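Local coordinates for putative branched-chain amino acid ABC transporter, periplasmic branched-chain amino acid-binding protein (Pseudomonas protegens Pf-5, PDB 4RU0), which probably captures branched-chain amino acids or related solutes in the periplasm and delivers them to an ABC transporter of the inner membrane, at residues 92-97 and 122-127; 109-114 and 129-134; 238-243 and 262-267; 281-286 and 400-405. All coordinates share one frame; numbering follows the deposited sequence.

Contact 1. Residues 92-97 and 122-127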
loop_
_atom_site.group_PDB
_atom_site.type_symbol
_atom_site.label_atom_id
_atom_site.label_comp_id
_atom_site.label_asym_id
_atom_site.label_seq_id
_atom_site.Cartn_x
_atom_site.Cartn_y
_atom_site.Cartn_z
ATOM N N GLU A 92 18.331 -12.276 1.369
ATOM C CA GLU A 92 18.738 -13.564 0.815
ATOM C C GLU A 92 17.763 -14.062 -0.248
ATOM O O GLU A 92 18.168 -14.695 -1.220
ATOM C CB GLU A 92 18.868 -14.612 1.917
ATOM C CG GLU A 92 19.993 -14.337 2.897
ATOM C CD GLU A 92 20.012 -15.332 4.042
ATOM O OE1 GLU A 92 19.205 -16.292 4.005
ATOM O OE2 GLU A 92 20.828 -15.150 4.974
ATOM N N CYS A 93 16.479 -13.782 -0.054
ATOM C CA CYS A 93 15.464 -14.179 -1.022
ATOM C C CYS A 93 15.655 -13.432 -2.330
ATOM O O CYS A 93 15.611 -14.027 -3.404
ATOM C CB CYS A 93 14.055 -13.939 -0.465
ATOM S SG CYS A 93 13.506 -15.249 0.653
ATOM N N TYR A 94 15.891 -12.129 -2.227
ATOM C CA TYR A 94 16.133 -11.295 -3.392
ATOM C C TYR A 94 17.336 -11.798 -4.179
ATOM O O TYR A 94 17.290 -11.877 -5.405
ATOM C CB TYR A 94 16.343 -9.839 -2.979
ATOM C CG TYR A 94 16.922 -8.968 -4.074
ATOM C CD1 TYR A 94 18.299 -8.811 -4.210
ATOM C CD2 TYR A 94 16.092 -8.299 -4.969
ATOM C CE1 TYR A 94 18.830 -8.023 -5.207
ATOM C CE2 TYR A 94 16.618 -7.501 -5.967
ATOM C CZ TYR A 94 17.988 -7.368 -6.077
ATOM O OH TYR A 94 18.521 -6.578 -7.062
ATOM N N GLU A 95 18.413 -12.132 -3.472
ATOM C CA GLU A 95 19.632 -12.603 -4.122
ATOM C C GLU A 95 19.421 -13.967 -4.759
ATOM O O GLU A 95 20.046 -14.289 -5.768
ATOM C CB GLU A 95 20.793 -12.661 -3.126
ATOM C CG GLU A 95 21.259 -11.296 -2.653
ATOM C CD GLU A 95 21.945 -10.492 -3.749
ATOM O OE1 GLU A 95 22.570 -11.098 -4.646
ATOM O OE2 GLU A 95 21.860 -9.248 -3.715
ATOM N N ARG A 96 18.545 -14.773 -4.167
ATOM C CA ARG A 96 18.230 -16.071 -4.742
ATOM C C ARG A 96 17.418 -15.910 -6.030
ATOM O O ARG A 96 17.604 -16.653 -6.990
ATOM C CB ARG A 96 17.472 -16.933 -3.733
ATOM C CG ARG A 96 16.609 -18.029 -4.359
ATOM C CD ARG A 96 16.599 -19.311 -3.533
ATOM N NE ARG A 96 16.233 -19.095 -2.135
ATOM C CZ ARG A 96 17.113 -18.983 -1.140
ATOM N NH1 ARG A 96 18.418 -19.061 -1.388
ATOM N NH2 ARG A 96 16.692 -18.786 0.106
ATOM N N PHE A 97 16.546 -14.906 -6.050
ATOM C CA PHE A 97 15.593 -14.731 -7.137
ATOM C C PHE A 97 16.052 -13.796 -8.254
ATOM O O PHE A 97 15.580 -13.914 -9.385
ATOM C CB PHE A 97 14.265 -14.211 -6.580
ATOM C CG PHE A 97 13.416 -15.269 -5.942
ATOM C CD1 PHE A 97 13.628 -16.610 -6.223
ATOM C CD2 PHE A 97 12.398 -14.921 -5.065
ATOM C CE1 PHE A 97 12.843 -17.589 -5.642
ATOM C CE2 PHE A 97 11.604 -15.894 -4.479
ATOM C CZ PHE A 97 11.830 -17.230 -4.768
ATOM N N GLU A 122 19.400 0.158 -2.974
ATOM C CA GLU A 122 20.598 0.542 -3.698
ATOM C C GLU A 122 21.080 -0.574 -4.614
ATOM O O GLU A 122 21.485 -0.319 -5.750
ATOM C CB GLU A 122 21.700 0.964 -2.722
ATOM C CG GLU A 122 21.288 2.153 -1.858
ATOM C CD GLU A 122 22.379 2.618 -0.903
ATOM O OE1 GLU A 122 22.565 1.980 0.158
ATOM O OE2 GLU A 122 23.036 3.641 -1.200
ATOM N N ARG A 123 21.020 -1.815 -4.149
ATOM C CA ARG A 123 21.530 -2.902 -4.972
ATOM C C ARG A 123 20.509 -3.310 -6.031
ATOM O O ARG A 123 20.861 -3.925 -7.037
ATOM C CB ARG A 123 21.957 -4.097 -4.108
ATOM C CG ARG A 123 20.861 -5.007 -3.616
ATOM C CD ARG A 123 21.479 -6.252 -2.968
ATOM N NE ARG A 123 22.125 -5.983 -1.679
ATOM C CZ ARG A 123 22.713 -6.914 -0.925
ATOM N NH1 ARG A 123 22.756 -8.178 -1.324
ATOM N NH2 ARG A 123 23.264 -6.586 0.235
ATOM N N ALA A 124 19.252 -2.932 -5.822
ATOM C CA ALA A 124 18.225 -3.141 -6.837
ATOM C C ALA A 124 18.473 -2.245 -8.046
ATOM O O ALA A 124 18.230 -2.642 -9.183
ATOM C CB ALA A 124 16.842 -2.880 -6.266
ATOM N N GLU A 125 18.948 -1.030 -7.791
ATOM C CA GLU A 125 19.281 -0.098 -8.862
ATOM C C GLU A 125 20.448 -0.624 -9.695
ATOM O O GLU A 125 20.405 -0.585 -10.928
ATOM C CB GLU A 125 19.611 1.283 -8.290
ATOM C CG GLU A 125 19.936 2.328 -9.348
ATOM C CD GLU A 125 19.776 3.753 -8.834
ATOM O OE1 GLU A 125 19.126 3.947 -7.780
ATOM O OE2 GLU A 125 20.297 4.683 -9.488
ATOM N N VAL A 126 21.478 -1.131 -9.019
ATOM C CA VAL A 126 22.643 -1.700 -9.700
ATOM C C VAL A 126 22.265 -2.911 -10.552
ATOM O O VAL A 126 22.799 -3.098 -11.646
ATOM C CB VAL A 126 23.735 -2.117 -8.696
ATOM C CG1 VAL A 126 24.920 -2.743 -9.415
ATOM C CG2 VAL A 126 24.184 -0.921 -7.878
ATOM N N ASP A 127 21.341 -3.730 -10.055
ATOM C CA ASP A 127 20.949 -4.956 -10.756
ATOM C C ASP A 127 19.871 -4.690 -11.796
ATOM O O ASP A 127 19.435 -5.604 -12.490
ATOM C CB ASP A 127 20.448 -6.018 -9.769
ATOM C CG ASP A 127 21.475 -6.368 -8.705
ATOM O OD1 ASP A 127 22.675 -6.069 -8.895
ATOM O OD2 ASP A 127 21.079 -6.956 -7.678
#
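Tyr94 OH donates to Asp127 OD2 over 2.7 Å, and Arg123 NH1 donates to Glu95 OE2 (2.8 Å), a hydrogen bond within a salt bridge. The phenol approaches the carboxylate on its anti side, with ring and carboxylate nearly coplanar (13° apart). The salt bridge uses a single oxygen and a single nitrogen: OE2 lies in the guanidinium plane, while NH1 comes from above the carboxylate plane, and the bond is close to straight. Arg123 passes alongside Tyr94 in the opposite direction, its CD 3.9 Å from Tyr94 CE1. Behind this first shell, the bend of Glu95 at chi2 turns its carboxylate toward Arg123, and Lys98 pairs with Glu95 OE1. Tyr94 reaches across with CG anti to the backbone N (chi1 166°), its ring meeting Tyr109 edge-to-face and its OH resting on Ala124 CA at 3.5 Å. Cys93, disulfide-bonded to Cys81, ties helix 87-97 to strand 76-82. The segment axes run almost parallel, 8° apart, yet stand 12.2 Å from each other, so long side chains bridge the gap. Such side-by-side parallel helices are characteristic of the alpha/beta lobes of periplasmic binding proteins.

Contact 2. Residues 109-114 and 129-134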
loop_
_atom_site.group_PDB
_atom_site.type_symbol
_atom_site.label_atom_id
_atom_site.label_comp_id
_atom_site.label_asym_id
_atom_site.label_seq_id
_atom_site.Cartn_x
_atom_site.Cartn_y
_atom_site.Cartn_z
ATOM N N TYR A 109 9.986 -6.899 -8.835
ATOM C CA TYR A 109 10.193 -7.565 -7.558
ATOM C C TYR A 109 9.465 -6.867 -6.402
ATOM O O TYR A 109 9.572 -5.651 -6.221
ATOM C CB TYR A 109 11.687 -7.664 -7.249
ATOM C CG TYR A 109 11.978 -8.551 -6.064
ATOM C CD1 TYR A 109 12.150 -9.918 -6.226
ATOM C CD2 TYR A 109 12.059 -8.026 -4.778
ATOM C CE1 TYR A 109 12.403 -10.741 -5.141
ATOM C CE2 TYR A 109 12.312 -8.839 -3.689
ATOM C CZ TYR A 109 12.484 -10.195 -3.876
ATOM O OH TYR A 109 12.735 -11.011 -2.797
ATOM N N GLN A 110 8.734 -7.656 -5.619
ATOM C CA GLN A 110 7.985 -7.146 -4.467
ATOM C C GLN A 110 8.463 -7.800 -3.180
ATOM O O GLN A 110 8.086 -8.930 -2.880
ATOM C CB GLN A 110 6.487 -7.389 -4.645
ATOM C CG GLN A 110 5.871 -6.628 -5.798
ATOM C CD GLN A 110 4.815 -7.432 -6.535
ATOM O OE1 GLN A 110 5.009 -8.613 -6.822
ATOM N NE2 GLN A 110 3.693 -6.794 -6.846
ATOM N N PRO A 111 9.305 -7.092 -2.416
ATOM C CA PRO A 111 9.882 -7.658 -1.190
ATOM C C PRO A 111 8.843 -7.963 -0.107
ATOM O O PRO A 111 9.105 -8.806 0.745
ATOM C CB PRO A 111 10.859 -6.570 -0.722
ATOM C CG PRO A 111 10.437 -5.331 -1.416
ATOM C CD PRO A 111 9.847 -5.758 -2.721
ATOM N N ASN A 112 7.689 -7.302 -0.155
ATOM C CA ASN A 112 6.638 -7.502 0.844
ATOM C C ASN A 112 7.165 -7.328 2.268
ATOM O O ASN A 112 7.007 -8.209 3.113
ATOM C CB ASN A 112 6.003 -8.885 0.689
ATOM C CG ASN A 112 5.355 -9.085 -0.672
ATOM O OD1 ASN A 112 4.705 -8.185 -1.199
ATOM N ND2 ASN A 112 5.539 -10.269 -1.252
ATOM N N GLY A 113 7.797 -6.189 2.522
ATOM C CA GLY A 113 8.471 -5.956 3.786
ATOM C C GLY A 113 9.281 -4.674 3.769
ATOM O O GLY A 113 10.191 -4.505 2.957
ATOM N N ALA A 114 8.940 -3.762 4.669
ATOM C CA ALA A 114 9.585 -2.455 4.735
ATOM C C ALA A 114 11.100 -2.523 5.012
ATOM O O ALA A 114 11.873 -1.902 4.282
ATOM C CB ALA A 114 8.890 -1.589 5.772
ATOM N N ILE A 129 16.677 -4.000 -11.303
ATOM C CA ILE A 129 15.457 -4.710 -10.952
ATOM C C ILE A 129 14.504 -3.797 -10.181
ATOM O O ILE A 129 14.827 -3.325 -9.093
ATOM C CB ILE A 129 15.753 -5.962 -10.120
ATOM C CG1 ILE A 129 16.631 -6.922 -10.920
ATOM C CG2 ILE A 129 14.455 -6.634 -9.702
ATOM C CD1 ILE A 129 16.761 -8.290 -10.309
ATOM N N PRO A 130 13.321 -3.542 -10.756
ATOM C CA PRO A 130 12.349 -2.641 -10.134
ATOM C C PRO A 130 11.821 -3.201 -8.821
ATOM O O PRO A 130 11.345 -4.334 -8.786
ATOM C CB PRO A 130 11.222 -2.552 -11.173
ATOM C CG PRO A 130 11.769 -3.165 -12.424
ATOM C CD PRO A 130 12.805 -4.143 -11.993
ATOM N N LEU A 131 11.930 -2.422 -7.752
ATOM C CA LEU A 131 11.316 -2.790 -6.489
ATOM C C LEU A 131 9.946 -2.156 -6.414
ATOM O O LEU A 131 9.809 -0.946 -6.567
ATOM C CB LEU A 131 12.165 -2.340 -5.298
ATOM C CG LEU A 131 13.516 -3.021 -5.081
ATOM C CD1 LEU A 131 14.125 -2.574 -3.750
ATOM C CD2 LEU A 131 13.424 -4.541 -5.162
ATOM N N ILE A 132 8.929 -2.977 -6.192
ATOM C CA ILE A 132 7.589 -2.468 -5.959
ATOM C C ILE A 132 7.252 -2.571 -4.478
ATOM O O ILE A 132 7.284 -3.656 -3.898
ATOM C CB ILE A 132 6.535 -3.232 -6.778
ATOM C CG1 ILE A 132 6.765 -3.027 -8.277
ATOM C CG2 ILE A 132 5.143 -2.786 -6.396
ATOM C CD1 ILE A 132 5.880 -3.903 -9.151
ATOM N N THR A 133 6.929 -1.434 -3.881
ATOM C CA THR A 133 6.359 -1.384 -2.537
ATOM C C THR A 133 5.017 -0.674 -2.575
ATOM O O THR A 133 4.945 0.529 -2.642
ATOM C CB THR A 133 7.295 -0.683 -1.529
ATOM O OG1 THR A 133 7.545 0.658 -1.935
ATOM C CG2 THR A 133 8.591 -1.389 -1.428
ATOM N N LEU A 134 3.944 -1.429 -2.458
ATOM C CA LEU A 134 2.622 -0.852 -2.580
ATOM C C LEU A 134 2.199 -0.275 -1.245
ATOM O O LEU A 134 2.144 -0.967 -0.258
ATOM C CB LEU A 134 1.648 -1.928 -3.043
ATOM C CG LEU A 134 0.235 -1.609 -3.499
ATOM C CD1 LEU A 134 0.228 -0.746 -4.733
ATOM C CD2 LEU A 134 -0.506 -2.901 -3.785
HETATM O O HOH W 1 6.536 -5.212 -1.776
#
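Tyr109 sets its CG anti to the backbone N (chi1 -170°) and Leu131 holds its own anti to the carbonyl carbon (chi1 -68°), so that the two side chains run alongside each other in a common direction, with Tyr109 CD2 3.8 Å from Leu131 CD2. Gln110 and Ile132 are paired in like manner, Gln110 CG touching Ile132 CB at 3.6 Å. The two segments are joined by helix 114-126 in a beta-alpha-beta-like crossover of the alpha/beta fold, although the first segment forms just a single bridge, Tyr109 with Leu131. Two backbone bonds flank that bridge: Tyr109 N gives to Pro130 O at 2.9 Å, and Ile132 N gives to Tyr109 O at 2.8 Å with an almost straight N-H...O angle of 173°. Ile129 CG2 packs against Tyr109 CB at 3.8 Å. All the touching residues are buried: helix 114-126 covers Pro111, Leu131 and Thr133, strand 34-40 meets Tyr109 and Gln110, and the backbones of Leu131 and Thr133 also hydrogen-bond to that of Phe151 in the neighbouring strand 150-151. Thr133 turns its hydroxyl to Tyr136 O, and its side chain lies about 7 Å from the bound P3G. Beyond the bridge the chains part at Pro111, whose CD still touches Ile132 O. There a water takes the N-H of Asn112, 2.9 Å from Asn112 N, and donates to Ile132 O at 2.7 Å.

Contact 3. Residues 238-243 and 262-267; sequences VFLRTW and DHIIGD. With P3G (3,6,9,12,15-pentaoxaheptadecane), chain C.
Val238, Phe239 and Leu240 pair with Ile264, Ile265 and Gly266 as parallel strands, the two ends of a right-handed beta-alpha-beta crossover through helix 246-256. This buried part is tight. Four backbone bonds alternate along it, from Val238 N to His263 O (2.9 Å) through to Asp267 N on Leu240 O (2.8 Å). Leu240 CB lies on Ile264 CG2 at 3.8 Å on one face of the sheet; on the other, Phe239 turns its ring edge to Ile265 O, 3.4 Å from CD1, and carries Arg241 CD over a ring face. Helix 157-172 covers Phe239 and Ile265. At the partly exposed pocket end the pairing stops, and Trp243, clear of the second strand, offers a ring face to P3G, with C14 over its centre. Between the two regions Arg241, bent at chi3 (68°), grips Asp267 side-on: NE at 2.7 Å and NH1 at 2.8 Å both reach OD2 from the same face of the carboxylate, while Asp267 OD1 takes the N-H of Trp269.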
loop_
_atom_site.group_PDB
_atom_site.type_symbol
_atom_site.label_atom_id
_atom_site.label_comp_id
_atom_site.label_asym_id
_atom_site.label_seq_id
_atom_site.Cartn_x
_atom_site.Cartn_y
_atom_site.Cartn_z
ATOM N N VAL A 238 -8.993 12.529 14.815
ATOM C CA VAL A 238 -7.704 11.907 15.083
ATOM C C VAL A 238 -7.257 11.056 13.896
ATOM O O VAL A 238 -7.960 10.137 13.461
ATOM C CB VAL A 238 -7.732 11.030 16.352
ATOM C CG1 VAL A 238 -6.425 10.246 16.485
ATOM C CG2 VAL A 238 -7.957 11.894 17.587
ATOM N N PHE A 239 -6.095 11.404 13.359
ATOM C CA PHE A 239 -5.427 10.636 12.322
ATOM C C PHE A 239 -4.563 9.586 13.029
ATOM O O PHE A 239 -3.524 9.914 13.602
ATOM C CB PHE A 239 -4.584 11.565 11.441
ATOM C CG PHE A 239 -4.049 10.923 10.182
ATOM C CD1 PHE A 239 -4.514 9.688 9.746
ATOM C CD2 PHE A 239 -3.077 11.568 9.434
ATOM C CE1 PHE A 239 -4.012 9.106 8.581
ATOM C CE2 PHE A 239 -2.575 10.996 8.271
ATOM C CZ PHE A 239 -3.046 9.758 7.844
ATOM N N LEU A 240 -5.002 8.333 13.008
ATOM C CA LEU A 240 -4.339 7.296 13.785
ATOM C C LEU A 240 -3.283 6.569 12.966
ATOM O O LEU A 240 -3.606 5.743 12.114
ATOM C CB LEU A 240 -5.357 6.293 14.322
ATOM C CG LEU A 240 -4.771 5.251 15.267
ATOM C CD1 LEU A 240 -4.207 5.933 16.499
ATOM C CD2 LEU A 240 -5.803 4.197 15.645
ATOM N N ARG A 241 -2.025 6.806 13.285
ATOM C CA ARG A 241 -0.931 6.251 12.519
ATOM C C ARG A 241 -0.079 5.443 13.462
ATOM O O ARG A 241 1.077 5.668 13.649
ATOM C CB ARG A 241 -0.125 7.358 11.862
ATOM C CG ARG A 241 -0.947 8.273 10.980
ATOM C CD ARG A 241 -0.109 9.000 9.953
ATOM N NE ARG A 241 0.376 8.046 9.000
ATOM C CZ ARG A 241 1.645 7.744 8.805
ATOM N NH1 ARG A 241 1.951 6.818 7.931
ATOM N NH2 ARG A 241 2.585 8.361 9.461
ATOM N N THR A 242 -0.733 4.474 14.050
ATOM C CA THR A 242 -0.092 3.466 14.876
ATOM C C THR A 242 0.149 2.218 14.037
ATOM O O THR A 242 -0.216 2.167 12.862
ATOM C CB THR A 242 -0.963 3.103 16.097
ATOM O OG1 THR A 242 -2.302 2.831 15.653
ATOM C CG2 THR A 242 -0.992 4.248 17.091
ATOM N N TRP A 243 0.762 1.212 14.642
ATOM C CA TRP A 243 1.031 -0.038 13.950
ATOM C C TRP A 243 1.135 -1.173 14.957
ATOM O O TRP A 243 1.633 -0.986 16.069
ATOM C CB TRP A 243 2.311 0.076 13.120
ATOM C CG TRP A 243 2.832 -1.237 12.653
ATOM C CD1 TRP A 243 2.376 -1.976 11.598
ATOM C CD2 TRP A 243 3.912 -1.976 13.230
ATOM N NE1 TRP A 243 3.111 -3.135 11.484
ATOM C CE2 TRP A 243 4.059 -3.158 12.476
ATOM C CE3 TRP A 243 4.770 -1.754 14.310
ATOM C CZ2 TRP A 243 5.032 -4.117 12.769
ATOM C CZ3 TRP A 243 5.736 -2.706 14.602
ATOM C CH2 TRP A 243 5.859 -3.873 13.835
ATOM N N ASP A 262 -15.624 7.204 16.100
ATOM C CA ASP A 262 -15.919 7.465 14.693
ATOM C C ASP A 262 -15.387 8.836 14.263
ATOM O O ASP A 262 -15.668 9.308 13.162
ATOM C CB ASP A 262 -17.425 7.351 14.420
ATOM C CG ASP A 262 -18.236 8.401 15.149
ATOM O OD1 ASP A 262 -17.759 8.931 16.174
ATOM O OD2 ASP A 262 -19.358 8.692 14.691
ATOM N N HIS A 263 -14.612 9.466 15.142
ATOM C CA HIS A 263 -13.849 10.655 14.778
ATOM C C HIS A 263 -12.388 10.275 14.617
ATOM O O HIS A 263 -11.526 11.147 14.492
ATOM C CB HIS A 263 -13.980 11.761 15.830
ATOM C CG HIS A 263 -15.365 12.321 15.956
ATOM N ND1 HIS A 263 -15.637 13.460 16.689
ATOM C CD2 HIS A 263 -16.549 11.905 15.456
ATOM C CE1 HIS A 263 -16.933 13.720 16.631
ATOM N NE2 HIS A 263 -17.508 12.788 15.888
ATOM N N ILE A 264 -12.114 8.972 14.650
ATOM C CA ILE A 264 -10.755 8.463 14.485
ATOM C C ILE A 264 -10.596 7.834 13.107
ATOM O O ILE A 264 -11.376 6.965 12.728
ATOM C CB ILE A 264 -10.392 7.411 15.557
ATOM C CG1 ILE A 264 -10.703 7.930 16.965
ATOM C CG2 ILE A 264 -8.918 7.007 15.440
ATOM C CD1 ILE A 264 -10.256 6.999 18.061
ATOM N N ILE A 265 -9.586 8.271 12.358
ATOM C CA ILE A 265 -9.340 7.708 11.036
ATOM C C ILE A 265 -7.967 7.063 10.972
ATOM O O ILE A 265 -6.940 7.732 11.109
ATOM C CB ILE A 265 -9.441 8.763 9.926
ATOM C CG1 ILE A 265 -10.775 9.505 10.013
ATOM C CG2 ILE A 265 -9.287 8.102 8.570
ATOM C CD1 ILE A 265 -10.911 10.643 9.021
ATOM N N GLY A 266 -7.954 5.757 10.754
ATOM C CA GLY A 266 -6.708 5.024 10.739
ATOM C C GLY A 266 -5.943 5.115 9.432
ATOM O O GLY A 266 -6.526 5.252 8.349
ATOM N N ASP A 267 -4.620 5.054 9.556
ATOM C CA ASP A 267 -3.709 4.837 8.440
ATOM C C ASP A 267 -4.110 3.579 7.671
ATOM O O ASP A 267 -4.828 2.725 8.198
ATOM C CB ASP A 267 -2.281 4.701 8.968
ATOM C CG ASP A 267 -1.245 4.825 7.886
ATOM O OD1 ASP A 267 -0.926 3.802 7.242
ATOM O OD2 ASP A 267 -0.734 5.949 7.694
HETATM O O3 P3G C . 2.520 -6.960 4.218
HETATM C C7 P3G C . 3.134 -5.813 3.656
HETATM C C8 P3G C . 4.303 -5.399 4.530
HETATM O O4 P3G C . 4.531 -4.008 4.353
HETATM C C9 P3G C . 4.891 -3.377 5.568
HETATM C C10 P3G C . 4.126 -2.077 5.658
HETATM O O5 P3G C . 4.891 -1.137 6.391
HETATM C C11 P3G C . 4.128 -0.530 7.413
HETATM C C12 P3G C . 5.058 0.216 8.351
HETATM O O6 P3G C . 4.792 -0.173 9.685
HETATM C C13 P3G C . 5.822 0.214 10.565
HETATM C C14 P3G C . 6.696 -0.982 10.847
HETATM O O7 P3G C . 7.916 -0.544 11.422
#

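Contact 4. Residues 281-286 and 400-405; sequences AAAKGY and QQWDGA
Trp402 and Tyr286 bury the most surface here, followed by Gly285, and they meet largely through backbone. Trp402 N donates to Tyr286 O at 2.8 Å, and Gly285 N returns a short bond to Trp402 O at 2.6 Å. With CG anti to the backbone N (chi1 179°), the indole extends along the 281-286 segment, where its edge meets Ala283: Trp402 CD1 lies 3.3 Å from Ala283 O, close to the ring plane, and 3.9 Å from Ala283 CB. One indole face carries the backbone N atoms of Gly404 and Ala405. Tyr286 adds its CB, 4.3 Å from Trp402 CB, and sends its hydroxyl to Ala270 O. Gly285 sits in a type II beta turn, Ala283 to Tyr286, at backbone angles that call for glycine; its carbonyl takes a bond from Gln401 NE2 at 2.9 Å, well off the C=O direction (113°). On the exposed side, Lys284, bent at chi4, brings NZ to Asp403 O at 2.7 Å, in the carbonyl plane. Asp403 OD1 closes an Asx turn onto Ala405 N and also takes Asn406 N. The type II turn leads directly into strand 287-290, set antiparallel beside strand 396-402 in the mixed sheet; helix 273-276 packs on Ala283, Tyr286 and Trp402, while strand 407-415 lies along the far side of strand 396-402.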
loop_
_atom_site.group_PDB
_atom_site.type_symbol
_atom_site.label_atom_id
_atom_site.label_comp_id
_atom_site.label_asym_id
_atom_site.label_seq_id
_atom_site.Cartn_x
_atom_site.Cartn_y
_atom_site.Cartn_z
ATOM N N ALA A 281 -15.855 -4.137 21.337
ATOM C CA ALA A 281 -16.932 -3.216 20.985
ATOM C C ALA A 281 -16.539 -1.750 21.141
ATOM O O ALA A 281 -17.262 -0.863 20.689
ATOM C CB ALA A 281 -18.167 -3.516 21.821
ATOM N N ALA A 282 -15.401 -1.489 21.773
ATOM C CA ALA A 282 -14.887 -0.122 21.867
ATOM C C ALA A 282 -14.498 0.440 20.497
ATOM O O ALA A 282 -14.320 1.648 20.343
ATOM C CB ALA A 282 -13.693 -0.066 22.809
ATOM N N ALA A 283 -14.367 -0.440 19.506
ATOM C CA ALA A 283 -13.921 -0.035 18.177
ATOM C C ALA A 283 -15.075 0.222 17.209
ATOM O O ALA A 283 -14.847 0.514 16.037
ATOM C CB ALA A 283 -12.982 -1.088 17.600
ATOM N N LYS A 284 -16.309 0.114 17.688
ATOM C CA LYS A 284 -17.473 0.366 16.839
ATOM C C LYS A 284 -17.481 1.800 16.317
ATOM O O LYS A 284 -17.419 2.750 17.093
ATOM C CB LYS A 284 -18.773 0.092 17.602
ATOM C CG LYS A 284 -19.045 -1.376 17.886
ATOM C CD LYS A 284 -20.375 -1.544 18.606
ATOM C CE LYS A 284 -20.773 -3.009 18.720
ATOM N NZ LYS A 284 -20.989 -3.632 17.384
ATOM N N GLY A 285 -17.553 1.952 14.999
ATOM C CA GLY A 285 -17.589 3.273 14.395
ATOM C C GLY A 285 -16.254 3.730 13.829
ATOM O O GLY A 285 -16.200 4.675 13.039
ATOM N N TYR A 286 -15.182 3.058 14.240
ATOM C CA TYR A 286 -13.821 3.350 13.786
ATOM C C TYR A 286 -13.703 3.487 12.274
ATOM O O TYR A 286 -14.193 2.639 11.528
ATOM C CB TYR A 286 -12.882 2.251 14.283
ATOM C CG TYR A 286 -11.443 2.358 13.832
ATOM C CD1 TYR A 286 -10.575 3.279 14.408
ATOM C CD2 TYR A 286 -10.943 1.516 12.851
ATOM C CE1 TYR A 286 -9.252 3.367 14.004
ATOM C CE2 TYR A 286 -9.623 1.593 12.444
ATOM C CZ TYR A 286 -8.783 2.517 13.022
ATOM O OH TYR A 286 -7.470 2.589 12.617
ATOM N N GLN A 400 -13.389 3.380 4.999
ATOM C CA GLN A 400 -14.311 2.332 5.404
ATOM C C GLN A 400 -14.517 2.364 6.913
ATOM O O GLN A 400 -13.613 2.750 7.660
ATOM C CB GLN A 400 -13.807 0.959 4.954
ATOM C CG GLN A 400 -12.473 0.563 5.536
ATOM C CD GLN A 400 -11.971 -0.741 4.965
ATOM O OE1 GLN A 400 -12.295 -1.096 3.832
ATOM N NE2 GLN A 400 -11.179 -1.468 5.747
ATOM N N GLN A 401 -15.710 1.959 7.349
ATOM C CA GLN A 401 -16.102 2.061 8.753
ATOM C C GLN A 401 -16.338 0.692 9.390
ATOM O O GLN A 401 -16.950 -0.191 8.783
ATOM C CB GLN A 401 -17.359 2.927 8.882
ATOM C CG GLN A 401 -17.871 3.097 10.303
ATOM C CD GLN A 401 -18.821 4.273 10.431
ATOM O OE1 GLN A 401 -19.668 4.498 9.566
ATOM N NE2 GLN A 401 -18.671 5.042 11.503
ATOM N N TRP A 402 -15.853 0.531 10.618
ATOM C CA TRP A 402 -15.932 -0.739 11.337
ATOM C C TRP A 402 -17.127 -0.784 12.293
ATOM O O TRP A 402 -17.317 0.137 13.094
ATOM C CB TRP A 402 -14.626 -0.958 12.100
ATOM C CG TRP A 402 -14.552 -2.210 12.911
ATOM C CD1 TRP A 402 -14.554 -2.304 14.273
ATOM C CD2 TRP A 402 -14.435 -3.549 12.415
ATOM N NE1 TRP A 402 -14.450 -3.620 14.655
ATOM C CE2 TRP A 402 -14.380 -4.404 13.535
ATOM C CE3 TRP A 402 -14.380 -4.109 11.132
ATOM C CZ2 TRP A 402 -14.269 -5.790 13.412
ATOM C CZ3 TRP A 402 -14.272 -5.484 11.012
ATOM C CH2 TRP A 402 -14.216 -6.309 12.147
ATOM N N ASP A 403 -17.932 -1.841 12.219
ATOM C CA ASP A 403 -19.106 -1.930 13.092
ATOM C C ASP A 403 -18.926 -2.942 14.225
ATOM O O ASP A 403 -19.838 -3.167 15.020
ATOM C CB ASP A 403 -20.366 -2.265 12.281
ATOM C CG ASP A 403 -20.273 -3.600 11.550
ATOM O OD1 ASP A 403 -19.544 -4.510 12.002
ATOM O OD2 ASP A 403 -20.954 -3.747 10.512
ATOM N N GLY A 404 -17.746 -3.547 14.294
ATOM C CA GLY A 404 -17.466 -4.541 15.313
ATOM C C GLY A 404 -17.319 -5.914 14.699
ATOM O O GLY A 404 -16.788 -6.834 15.327
ATOM N N ALA A 405 -17.784 -6.046 13.459
ATOM C CA ALA A 405 -17.760 -7.326 12.764
ATOM C C ALA A 405 -17.337 -7.178 11.304
ATOM O O ALA A 405 -16.648 -8.042 10.764
ATOM C CB ALA A 405 -19.123 -7.990 12.848
#

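Overall arrangement
From the N terminus, contact 1 opens at helix 87-97, and contact 2 opens at 109-114 before contact 1 closes at 122-127. They cross: helix 114-126 links the segments of contact 2 and ends in the second of contact 1. Ala124 CB packs on Leu131 CG at 3.5 Å. Together they tie two helices to the short strand 131-132 in one half of the chain. Contact 3 closes a short crossover loop, and contact 4, in series, closes a loop of more than a hundred residues. Both reach the seven-stranded mixed sheet and touch where Tyr286 OH meets Gly266 CA at 3.2 Å. Contacts 2 and 3 lie on opposite sides of the chain's centre, with P3G close to both.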